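Local coordinates for epidermin leader peptide processing serine protease EpiP (Staphylococcus aureus subsp. aureus, PDB 3QFH), which is probably a subtilisin-like serine endopeptidase that removes the leader peptide from the precursor of the lantibiotic epidermin, at residues Ala127-Gly132 against Tyr203-Ser208; Leu151-Gly156 against Leu213-Lys218. All blocks are in the same frame, centred on the assembly; numbering follows the deposited sequence.

Interaction 1: residues Ala127-Gly132 against Tyr203-Ser208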
ATOM      1  N   ALA A 127      -3.391   9.275  -1.252  1.00 24.19           N
ATOM      2  CA  ALA A 127      -4.405   8.253  -1.254  1.00 23.79           C
ATOM      3  C   ALA A 127      -3.841   7.098  -0.480  1.00 22.98           C
ATOM      4  O   ALA A 127      -2.640   6.767  -0.589  1.00 25.07           O
ATOM      5  CB  ALA A 127      -4.770   7.826  -2.675  1.00 23.66           C
ATOM      6  N   ILE A 128      -4.671   6.516   0.357  1.00 22.92           N
ATOM      7  CA  ILE A 128      -4.268   5.352   1.148  1.00 22.06           C
ATOM      8  C   ILE A 128      -5.250   4.257   0.807  1.00 22.05           C
ATOM      9  O   ILE A 128      -6.454   4.432   0.937  1.00 23.92           O
ATOM     10  CB  ILE A 128      -4.274   5.647   2.674  1.00 22.38           C
ATOM     11  CG1 ILE A 128      -3.389   6.868   2.983  1.00 23.64           C
ATOM     12  CG2 ILE A 128      -3.769   4.425   3.480  1.00 22.83           C
ATOM     13  CD1 ILE A 128      -3.515   7.368   4.419  1.00 25.75           C
ATOM     14  N   ILE A 129      -4.734   3.126   0.355  1.00 22.80           N
ATOM     15  CA  ILE A 129      -5.559   1.987   0.025  1.00 23.76           C
ATOM     16  C   ILE A 129      -5.381   1.015   1.190  1.00 24.24           C
ATOM     17  O   ILE A 129      -4.320   0.455   1.359  1.00 25.15           O
ATOM     18  CB  ILE A 129      -5.139   1.398  -1.321  1.00 23.60           C
ATOM     19  CG1 ILE A 129      -5.306   2.477  -2.398  1.00 23.67           C
ATOM     20  CG2 ILE A 129      -5.954   0.145  -1.639  1.00 21.22           C
ATOM     21  CD1 ILE A 129      -4.802   2.080  -3.753  1.00 24.97           C
ATOM     22  N   ASP A 130      -6.410   0.849   2.016  1.00 25.79           N
ATOM     23  CA  ASP A 130      -6.251   0.026   3.214  1.00 27.92           C
ATOM     24  C   ASP A 130      -7.610  -0.417   3.789  1.00 28.04           C
ATOM     25  O   ASP A 130      -8.617  -0.506   3.046  1.00 27.01           O
ATOM     26  CB  ASP A 130      -5.414   0.820   4.240  1.00 27.70           C
ATOM     27  CG  ASP A 130      -4.474  -0.070   5.049  1.00 32.53           C
ATOM     28  OD1 ASP A 130      -4.942  -0.914   5.855  1.00 31.74           O
ATOM     29  OD2 ASP A 130      -3.249   0.097   4.877  1.00 37.02           O
ATOM     30  N   THR A 131      -7.662  -0.662   5.096  1.00 26.53           N
ATOM     31  CA  THR A 131      -8.866  -1.214   5.712  1.00 27.26           C
ATOM     32  C   THR A 131      -9.975  -0.196   6.014  1.00 27.82           C
ATOM     33  O   THR A 131     -11.081  -0.581   6.361  1.00 29.58           O
ATOM     34  CB  THR A 131      -8.523  -2.033   7.002  1.00 27.42           C
ATOM     35  OG1 THR A 131      -8.054  -1.174   8.029  1.00 25.78           O
ATOM     36  CG2 THR A 131      -7.441  -3.097   6.726  1.00 28.06           C
ATOM     37  N   GLY A 132      -9.697   1.090   5.837  1.00 26.94           N
ATOM     38  CA  GLY A 132     -10.651   2.141   6.168  1.00 25.75           C
ATOM     39  C   GLY A 132      -9.957   3.030   7.178  1.00 26.16           C
ATOM     40  O   GLY A 132      -8.768   2.822   7.471  1.00 24.49           O
ATOM     41  N   TYR A 203      -9.152   4.774   0.667  1.00 23.73           N
ATOM     42  CA  TYR A 203      -9.873   3.900  -0.249  1.00 25.51           C
ATOM     43  C   TYR A 203      -9.968   2.561   0.444  1.00 25.75           C
ATOM     44  O   TYR A 203      -8.975   1.847   0.579  1.00 25.33           O
ATOM     45  CB  TYR A 203      -9.194   3.813  -1.605  1.00 24.81           C
ATOM     46  CG  TYR A 203      -9.269   5.150  -2.330  1.00 28.51           C
ATOM     47  CD1 TYR A 203     -10.340   5.450  -3.153  1.00 31.99           C
ATOM     48  CD2 TYR A 203      -8.287   6.129  -2.146  1.00 24.22           C
ATOM     49  CE1 TYR A 203     -10.422   6.673  -3.812  1.00 28.83           C
ATOM     50  CE2 TYR A 203      -8.374   7.346  -2.778  1.00 23.07           C
ATOM     51  CZ  TYR A 203      -9.448   7.610  -3.613  1.00 28.99           C
ATOM     52  OH  TYR A 203      -9.540   8.803  -4.272  1.00 32.29           O
ATOM     53  N   ARG A 204     -11.173   2.239   0.901  1.00 27.33           N
ATOM     54  CA  ARG A 204     -11.385   1.012   1.662  1.00 28.36           C
ATOM     55  C   ARG A 204     -11.563  -0.211   0.771  1.00 26.29           C
ATOM     56  O   ARG A 204     -12.443  -0.253  -0.074  1.00 27.17           O
ATOM     57  CB  ARG A 204     -12.569   1.152   2.624  1.00 27.32           C
ATOM     58  CG  ARG A 204     -12.741  -0.082   3.514  1.00 28.67           C
ATOM     59  CD  ARG A 204     -13.717   0.168   4.665  1.00 28.69           C
ATOM     60  NE  ARG A 204     -15.110   0.256   4.230  1.00 30.37           N
ATOM     61  CZ  ARG A 204     -15.969  -0.765   4.207  1.00 29.81           C
ATOM     62  NH1 ARG A 204     -15.595  -1.981   4.559  1.00 33.26           N
ATOM     63  NH2 ARG A 204     -17.217  -0.567   3.809  1.00 32.68           N
ATOM     64  N   VAL A 205     -10.704  -1.193   1.010  1.00 26.23           N
ATOM     65  CA  VAL A 205     -10.674  -2.451   0.283  1.00 26.77           C
ATOM     66  C   VAL A 205     -10.794  -3.667   1.219  1.00 28.04           C
ATOM     67  O   VAL A 205     -10.579  -4.782   0.796  1.00 28.65           O
ATOM     68  CB  VAL A 205      -9.414  -2.537  -0.602  1.00 26.31           C
ATOM     69  CG1 VAL A 205      -9.424  -1.361  -1.601  1.00 22.89           C
ATOM     70  CG2 VAL A 205      -8.106  -2.529   0.242  1.00 26.78           C
ATOM     71  N   PHE A 206     -11.126  -3.436   2.488  1.00 27.74           N
ATOM     72  CA  PHE A 206     -11.370  -4.519   3.427  1.00 30.45           C
ATOM     73  C   PHE A 206     -12.667  -4.293   4.160  1.00 30.85           C
ATOM     74  O   PHE A 206     -12.984  -3.164   4.555  1.00 31.72           O
ATOM     75  CB  PHE A 206     -10.307  -4.615   4.512  1.00 29.90           C
ATOM     76  CG  PHE A 206      -8.995  -5.180   4.064  1.00 32.99           C
ATOM     77  CD1 PHE A 206      -8.748  -6.548   4.164  1.00 35.60           C
ATOM     78  CD2 PHE A 206      -7.980  -4.345   3.617  1.00 33.32           C
ATOM     79  CE1 PHE A 206      -7.521  -7.077   3.782  1.00 33.97           C
ATOM     80  CE2 PHE A 206      -6.747  -4.869   3.238  1.00 35.98           C
ATOM     81  CZ  PHE A 206      -6.521  -6.237   3.322  1.00 36.00           C
ATOM     82  N   GLY A 207     -13.418  -5.372   4.327  1.00 32.32           N
ATOM     83  CA  GLY A 207     -14.594  -5.372   5.168  1.00 34.26           C
ATOM     84  C   GLY A 207     -14.061  -5.862   6.504  1.00 36.52           C
ATOM     85  O   GLY A 207     -13.204  -5.225   7.101  1.00 35.59           O
ATOM     86  N   SER A 208     -14.550  -7.011   6.960  1.00 39.68           N
ATOM     87  CA  SER A 208     -14.069  -7.622   8.195  1.00 42.36           C
ATOM     88  C   SER A 208     -13.271  -8.880   7.865  1.00 43.61           C
ATOM     89  O   SER A 208     -12.631  -9.455   8.726  1.00 44.67           O
ATOM     90  CB  SER A 208     -15.257  -8.000   9.073  1.00 43.98           C
ATOM     91  OG  SER A 208     -16.137  -6.891   9.212  1.00 46.95           O
TER
HETATM   92  O   HOH W   1     -11.930  -2.756   7.698  1.00 19.75           O

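Interaction 2: residues Leu151-Gly156 against Leu213-Lys218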
ATOM      1  N   LEU A 151     -14.400   0.567  -1.820  1.00 29.25           N
ATOM      2  CA  LEU A 151     -14.348  -0.323  -3.001  1.00 30.15           C
ATOM      3  C   LEU A 151     -14.838  -1.745  -2.681  1.00 30.52           C
ATOM      4  O   LEU A 151     -14.872  -2.607  -3.565  1.00 31.45           O
ATOM      5  CB  LEU A 151     -12.929  -0.361  -3.603  1.00 28.32           C
ATOM      6  CG  LEU A 151     -12.530   0.854  -4.456  1.00 32.27           C
ATOM      7  CD1 LEU A 151     -13.395   0.948  -5.717  1.00 34.34           C
ATOM      8  CD2 LEU A 151     -12.599   2.173  -3.669  1.00 32.90           C
ATOM      9  N   VAL A 152     -15.199  -1.995  -1.421  1.00 30.26           N
ATOM     10  CA  VAL A 152     -15.705  -3.305  -1.021  1.00 30.75           C
ATOM     11  C   VAL A 152     -17.129  -3.430  -1.583  1.00 31.72           C
ATOM     12  O   VAL A 152     -17.974  -2.554  -1.354  1.00 32.75           O
ATOM     13  CB  VAL A 152     -15.700  -3.480   0.500  1.00 31.16           C
ATOM     14  CG1 VAL A 152     -16.247  -4.850   0.878  1.00 33.50           C
ATOM     15  CG2 VAL A 152     -14.287  -3.272   1.061  1.00 28.96           C
ATOM     16  N   PRO A 153     -17.393  -4.495  -2.361  1.00 32.05           N
ATOM     17  CA  PRO A 153     -18.715  -4.603  -2.981  1.00 34.03           C
ATOM     18  C   PRO A 153     -19.810  -5.072  -2.032  1.00 34.61           C
ATOM     19  O   PRO A 153     -19.529  -5.490  -0.924  1.00 33.73           O
ATOM     20  CB  PRO A 153     -18.495  -5.632  -4.101  1.00 33.34           C
ATOM     21  CG  PRO A 153     -17.405  -6.515  -3.577  1.00 34.39           C
ATOM     22  CD  PRO A 153     -16.495  -5.588  -2.773  1.00 32.41           C
ATOM     23  N   LEU A 154     -21.057  -4.953  -2.476  1.00 37.64           N
ATOM     24  CA  LEU A 154     -22.197  -5.452  -1.726  1.00 39.22           C
ATOM     25  C   LEU A 154     -21.916  -6.917  -1.403  1.00 39.82           C
ATOM     26  O   LEU A 154     -21.498  -7.699  -2.275  1.00 41.11           O
ATOM     27  CB  LEU A 154     -23.485  -5.292  -2.542  1.00 40.14           C
ATOM     28  CG  LEU A 154     -24.795  -5.876  -1.994  1.00 42.84           C
ATOM     29  CD1 LEU A 154     -25.190  -5.262  -0.662  1.00 44.37           C
ATOM     30  CD2 LEU A 154     -25.930  -5.700  -3.012  1.00 46.34           C
ATOM     31  N   ASN A 155     -22.080  -7.263  -0.135  1.00 40.67           N
ATOM     32  CA  ASN A 155     -21.862  -8.629   0.373  1.00 40.74           C
ATOM     33  C   ASN A 155     -20.422  -9.031   0.538  1.00 40.00           C
ATOM     34  O   ASN A 155     -20.142 -10.178   0.860  1.00 41.28           O
ATOM     35  CB  ASN A 155     -22.632  -9.668  -0.448  1.00 42.58           C
ATOM     36  CG  ASN A 155     -24.121  -9.533  -0.285  1.00 44.35           C
ATOM     37  OD1 ASN A 155     -24.609  -9.233   0.808  1.00 48.76           O
ATOM     38  ND2 ASN A 155     -24.859  -9.769  -1.360  1.00 48.37           N
ATOM     39  N   GLY A 156     -19.508  -8.080   0.337  1.00 38.94           N
ATOM     40  CA  GLY A 156     -18.073  -8.294   0.547  1.00 37.86           C
ATOM     41  C   GLY A 156     -17.363  -9.505  -0.026  1.00 37.95           C
ATOM     42  O   GLY A 156     -17.695  -9.984  -1.093  1.00 38.93           O
ATOM     43  N   LEU A 213      -7.517  -8.849  -4.835  1.00 36.02           N
ATOM     44  CA  LEU A 213      -6.559  -8.012  -5.555  1.00 35.30           C
ATOM     45  C   LEU A 213      -7.273  -7.139  -6.588  1.00 33.29           C
ATOM     46  O   LEU A 213      -6.811  -6.053  -6.906  1.00 31.64           O
ATOM     47  CB  LEU A 213      -5.429  -8.832  -6.200  1.00 36.94           C
ATOM     48  CG  LEU A 213      -4.397  -9.426  -5.230  1.00 39.16           C
ATOM     49  CD1 LEU A 213      -3.355 -10.244  -5.991  1.00 44.61           C
ATOM     50  CD2 LEU A 213      -3.708  -8.357  -4.417  1.00 41.52           C
ATOM     51  N   LEU A 214      -8.408  -7.611  -7.096  1.00 32.10           N
ATOM     52  CA  LEU A 214      -9.189  -6.816  -8.014  1.00 32.04           C
ATOM     53  C   LEU A 214      -9.748  -5.555  -7.349  1.00 30.26           C
ATOM     54  O   LEU A 214      -9.902  -4.545  -8.017  1.00 28.54           O
ATOM     55  CB  LEU A 214     -10.322  -7.621  -8.628  1.00 32.07           C
ATOM     56  CG  LEU A 214      -9.876  -8.724  -9.599  1.00 38.49           C
ATOM     57  CD1 LEU A 214     -11.103  -9.507 -10.084  1.00 40.56           C
ATOM     58  CD2 LEU A 214      -9.113  -8.160 -10.764  1.00 35.78           C
ATOM     59  N   TRP A 215     -10.068  -5.612  -6.055  1.00 29.16           N
ATOM     60  CA  TRP A 215     -10.595  -4.420  -5.366  1.00 28.28           C
ATOM     61  C   TRP A 215      -9.471  -3.417  -5.213  1.00 27.28           C
ATOM     62  O   TRP A 215      -9.660  -2.203  -5.406  1.00 28.31           O
ATOM     63  CB  TRP A 215     -11.189  -4.722  -3.975  1.00 28.35           C
ATOM     64  CG  TRP A 215     -12.198  -5.846  -3.882  1.00 28.77           C
ATOM     65  CD1 TRP A 215     -12.898  -6.415  -4.898  1.00 29.72           C
ATOM     66  CD2 TRP A 215     -12.709  -6.426  -2.672  1.00 27.85           C
ATOM     67  NE1 TRP A 215     -13.752  -7.375  -4.411  1.00 32.70           N
ATOM     68  CE2 TRP A 215     -13.671  -7.391  -3.045  1.00 31.45           C
ATOM     69  CE3 TRP A 215     -12.431  -6.238  -1.322  1.00 27.33           C
ATOM     70  CZ2 TRP A 215     -14.347  -8.181  -2.112  1.00 31.26           C
ATOM     71  CZ3 TRP A 215     -13.101  -7.022  -0.385  1.00 29.74           C
ATOM     72  CH2 TRP A 215     -14.058  -7.979  -0.788  1.00 29.10           C
ATOM     73  N   VAL A 216      -8.287  -3.932  -4.893  1.00 25.95           N
ATOM     74  CA  VAL A 216      -7.098  -3.100  -4.756  1.00 25.44           C
ATOM     75  C   VAL A 216      -6.794  -2.381  -6.071  1.00 25.50           C
ATOM     76  O   VAL A 216      -6.500  -1.184  -6.067  1.00 22.01           O
ATOM     77  CB  VAL A 216      -5.869  -3.910  -4.343  1.00 25.48           C
ATOM     78  CG1 VAL A 216      -4.614  -3.003  -4.309  1.00 25.98           C
ATOM     79  CG2 VAL A 216      -6.093  -4.588  -2.952  1.00 23.88           C
ATOM     80  N   SER A 217      -6.890  -3.119  -7.185  1.00 25.41           N
ATOM     81  CA  SER A 217      -6.640  -2.571  -8.500  1.00 25.25           C
ATOM     82  C   SER A 217      -7.630  -1.473  -8.815  1.00 25.07           C
ATOM     83  O   SER A 217      -7.247  -0.425  -9.304  1.00 25.84           O
ATOM     84  CB  SER A 217      -6.679  -3.662  -9.561  1.00 27.03           C
ATOM     85  OG  SER A 217      -5.659  -4.617  -9.308  1.00 29.73           O
ATOM     86  N   LYS A 218      -8.903  -1.690  -8.503  1.00 25.42           N
ATOM     87  CA  LYS A 218      -9.903  -0.665  -8.766  1.00 24.73           C
ATOM     88  C   LYS A 218      -9.656   0.561  -7.874  1.00 24.86           C
ATOM     89  O   LYS A 218      -9.875   1.687  -8.295  1.00 26.30           O
ATOM     90  CB  LYS A 218     -11.302  -1.215  -8.585  1.00 24.41           C
ATOM     91  CG  LYS A 218     -12.384  -0.299  -9.110  1.00 25.38           C
ATOM     92  CD  LYS A 218     -13.754  -0.932  -8.965  1.00 29.24           C
ATOM     93  CE  LYS A 218     -14.835  -0.069  -9.582  1.00 31.14           C
ATOM     94  NZ  LYS A 218     -16.148  -0.740  -9.466  1.00 37.62           N
TER

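Interaction 1: residues Ala127-Gly132 against Tyr203-Ser208
Ile128 and Asp130 bracket Tyr203 in parallel pairing: Tyr203 N donates to Ile128 O at 2.7 Å, and Asp130 N returns a bond to Tyr203 O at 3.1 Å. Just beyond, Val205 N reaches Asp130 O at 3.0 Å in a nearly straight bond (171° at the hydrogen), so the backbone link persists as segment 203-208 leaves the sheet. Ile129 CG2, set anti to the backbone N (chi1 -60°), rests against both methyls of Val205, CG1 at 3.8 Å, while Ala127 CB nears Tyr203 CE2. Past the strand ends, Thr131 CG2 leans on Phe206 CD2 at 3.4 Å, and Asp130 O lies at the edge of that ring. A water lies within bonding distance of Thr131 O (2.7 Å) and Gly207 O (2.8 Å), probably sharing its protons among further acceptors. Asp130 OD1 uses its anti lone pair for Thr131 N and also bonds His177 ND1, while Thr131 OG1 bonds Asp173; Asp130 and His177 probably belong to the catalytic triad. Helix 213-225 packs against Ile129, Tyr203 and Val205, helix 177-186 against Ile128 and Asp130, and strand 230-233 adjoins strand 126-130 in the parallel sheet.

Interaction 2: residues Leu151-Gly156 against Leu213-Lys218
Leu213 O, in the helix whose Trp215 meets Pro153, accepts Ser217 N at 2.9 Å and Ser217 OG at 3.0 Å from opposite faces of its carbonyl plane. The loop itself uses no hydrogen bond to reach the helix; its grip is apolar, led by a CH-pi contact. Pro153 CD sits 3.7 Å from the centroid of the six-membered ring of Trp215, 26° off its normal, and Leu151 O lies over the same face, nearer the rim. With CG anti to its carbonyl carbon (chi1 -51°), Trp215 extends the indole under the loop. Val152 CG1 meets Trp215 CZ3 at 4.0 Å, and Gly156 C approaches Trp215 CH2 at the ring edge, at 3.7 Å. A type II turn from Pro153 to Gly156, closed by Gly156 N to Pro153 O at 2.9 Å, folds the chain back to bring that edge contact about. About one turn on, Lys218 offers its CG to Leu151 CD1 at 3.8 Å, the rest of its chain extended. Tyr46 of strand 43-48 bonds Leu151 O, meets the Trp215 ring and receives Lys218 in a cation-pi contact, consistent with the subtilase propeptide domain packing over helix 213-225 of the catalytic domain.

Interactions 1 and 2 are neighbouring layers, their centres about 9 Å apart, with segment 203-208 as the step between strand 126-130 and the loop after strand 149-150. They are joined by the probable hydrogen bond from Leu151 N to Arg204 O, 2.7 Å long, which ties the loop of interaction 2 to the end of strand 200-204. Val152 CG2 then packs 3.5 Å from Phe206 N, and Trp215 CE3 lies 3.2 Å from Val205 O. Segment 203-208 thus lies between strand 126-130 and the loop 151-156, with helix 213-225 packed across the sheet face. Asp130 CG is 13.1 Å from Trp215 CG, placing interaction 2 away from the probable triad of Asp130, His177 and Ser383.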